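Local coordinates for 178aa long hypothetical molybdenum cofactor biosynthesis protein B (PDB 3IWT), which probably takes part in molybdenum cofactor biosynthesis, as a MoaB-type protein with a probable molybdopterin-binding domain, at residues K71-A76 / D83-T88. Residues are numbered along the deposited sequence; the frame is centred on the assembly and turned at random.
Sequences KAFTDA and DVIIST
Phe73 and Ala76 of helix 66-77 rest on Ile85 and Ser87 of strand 84-88, an alpha-on-beta packing within the three-layered alpha/beta domain of the MogA/MoaB family. Strand 55-62, helix 66-77 and strand 84-88 form a beta-alpha-beta crossover whose two parallel strands have strand 17-23 between them. The helix therefore runs back: the axes of 71-76 and 84-88 approach to 10.0 Å and lie nearly antiparallel, at 159°. All four residues are buried, and the interface is made by side chains one turn apart on the helix and two apart on the strand.

Ile85 can be followed outward from CB. Its chi1 of -60° sets CG2 anti to the backbone N, where it meets the ring, and CG1 beside that N, on the Ala76 side. Ile85 CG2 lies 3.8 Å from Phe73 CE2, obliquely to the ring. Along the other branch, Ile85 CD1 closes to 3.8 Å from Ala76 CB. One branch thus meets the Phe73 ring, the other chiefly the Ala76 methyl.

The Phe73 side chain also packs on Val147 and Leu149 of the adjacent strand 145-150, while Ala76 also touches Tyr19. On the far side of the helix, Thr74 OG1 hydrogen-bonds Thr74 OG1 of a second subunit. An alanine in place of Phe73 would probably leave Ile85 CG2 and Ser87 without their helix-side cover. At the ring's tip, Phe73 CZ stands 3.6 Å from Ser87 CB, with Ser87 OG at the ring edge, in its plane, 3.5 Å from Phe73 CZ.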
loop_
_atom_site.group_PDB
_atom_site.type_symbol
_atom_site.label_atom_id
_atom_site.label_comp_id
_atom_site.label_asym_id
_atom_site.label_seq_id
_atom_site.Cartn_x
_atom_site.Cartn_y
_atom_site.Cartn_z
ATOM N N LYS A 71 -5.315 14.171 18.395
ATOM C CA LYS A 71 -6.124 15.268 18.921
ATOM C C LYS A 71 -5.415 16.626 18.793
ATOM O O LYS A 71 -6.051 17.610 18.441
ATOM C CB LYS A 71 -6.472 15.049 20.383
ATOM C CG LYS A 71 -7.394 16.130 20.886
ATOM C CD LYS A 71 -7.395 16.269 22.388
ATOM C CE LYS A 71 -8.209 17.549 22.846
ATOM N NZ LYS A 71 -9.398 17.822 21.972
ATOM N N ALA A 72 -4.117 16.680 19.082
ATOM C CA ALA A 72 -3.336 17.930 18.908
ATOM C C ALA A 72 -3.381 18.418 17.451
ATOM O O ALA A 72 -3.613 19.580 17.188
ATOM C CB ALA A 72 -1.880 17.750 19.368
ATOM N N PHE A 73 -3.220 17.508 16.500
ATOM C CA PHE A 73 -3.288 17.875 15.088
ATOM C C PHE A 73 -4.674 18.256 14.589
ATOM O O PHE A 73 -4.801 19.227 13.851
ATOM C CB PHE A 73 -2.657 16.782 14.207
ATOM C CG PHE A 73 -1.146 16.873 14.130
ATOM C CD1 PHE A 73 -0.351 16.302 15.110
ATOM C CD2 PHE A 73 -0.519 17.519 13.070
ATOM C CE1 PHE A 73 1.059 16.391 15.048
ATOM C CE2 PHE A 73 0.885 17.586 12.994
ATOM C CZ PHE A 73 1.663 17.016 13.993
ATOM N N THR A 74 -5.699 17.499 14.972
ATOM C CA THR A 74 -7.077 17.833 14.564
ATOM C C THR A 74 -7.562 19.149 15.171
ATOM O O THR A 74 -8.268 19.911 14.504
ATOM C CB THR A 74 -8.090 16.665 14.818
ATOM O OG1 THR A 74 -8.113 16.302 16.210
ATOM C CG2 THR A 74 -7.711 15.491 13.976
ATOM N N ASP A 75 -7.190 19.414 16.421
ATOM C CA ASP A 75 -7.469 20.687 17.042
ATOM C C ASP A 75 -6.882 21.843 16.215
ATOM O O ASP A 75 -7.538 22.869 16.038
ATOM C CB ASP A 75 -6.919 20.748 18.487
ATOM C CG ASP A 75 -7.827 20.033 19.519
ATOM O OD1 ASP A 75 -8.907 19.550 19.163
ATOM O OD2 ASP A 75 -7.409 19.943 20.698
ATOM N N ALA A 76 -5.670 21.673 15.702
ATOM C CA ALA A 76 -5.002 22.720 14.913
ATOM C C ALA A 76 -5.612 22.832 13.506
ATOM O O ALA A 76 -5.864 23.935 12.997
ATOM C CB ALA A 76 -3.487 22.461 14.849
ATOM N N ASP A 83 -2.553 28.346 8.742
ATOM C CA ASP A 83 -2.019 28.032 7.402
ATOM C C ASP A 83 -1.075 26.832 7.401
ATOM O O ASP A 83 -1.074 26.014 6.468
ATOM C CB ASP A 83 -1.299 29.248 6.807
ATOM C CG ASP A 83 -2.194 30.453 6.684
ATOM O OD1 ASP A 83 -3.299 30.306 6.143
ATOM O OD2 ASP A 83 -1.798 31.557 7.126
ATOM N N VAL A 84 -0.252 26.742 8.439
ATOM C CA VAL A 84 0.803 25.741 8.508
ATOM C C VAL A 84 0.865 25.224 9.956
ATOM O O VAL A 84 0.761 26.011 10.926
ATOM C CB VAL A 84 2.194 26.341 8.143
ATOM C CG1 VAL A 84 3.298 25.263 8.154
ATOM C CG2 VAL A 84 2.170 27.107 6.804
ATOM N N ILE A 85 1.072 23.921 10.077
ATOM C CA ILE A 85 1.305 23.253 11.349
ATOM C C ILE A 85 2.730 22.710 11.319
ATOM O O ILE A 85 3.108 22.025 10.365
ATOM C CB ILE A 85 0.321 22.085 11.586
ATOM C CG1 ILE A 85 -1.133 22.582 11.584
ATOM C CG2 ILE A 85 0.675 21.339 12.911
ATOM C CD1 ILE A 85 -2.227 21.481 11.450
ATOM N N ILE A 86 3.486 22.989 12.379
ATOM C CA ILE A 86 4.827 22.452 12.547
ATOM C C ILE A 86 4.904 21.715 13.878
ATOM O O ILE A 86 4.574 22.261 14.946
ATOM C CB ILE A 86 5.909 23.551 12.491
ATOM C CG1 ILE A 86 5.834 24.354 11.179
ATOM C CG2 ILE A 86 7.337 22.927 12.683
ATOM C CD1 ILE A 86 6.896 25.481 11.075
ATOM N N SER A 87 5.321 20.454 13.819
ATOM C CA SER A 87 5.555 19.709 15.045
ATOM C C SER A 87 7.026 19.432 15.218
ATOM O O SER A 87 7.775 19.303 14.236
ATOM C CB SER A 87 4.738 18.406 15.101
ATOM O OG SER A 87 5.169 17.469 14.111
ATOM N N THR A 88 7.441 19.297 16.474
ATOM C CA THR A 88 8.790 18.881 16.796
ATOM C C THR A 88 8.744 17.701 17.754
ATOM O O THR A 88 8.139 17.795 18.814
ATOM C CB THR A 88 9.624 20.030 17.423
ATOM O OG1 THR A 88 10.891 19.531 17.914
ATOM C CG2 THR A 88 8.886 20.760 18.555
#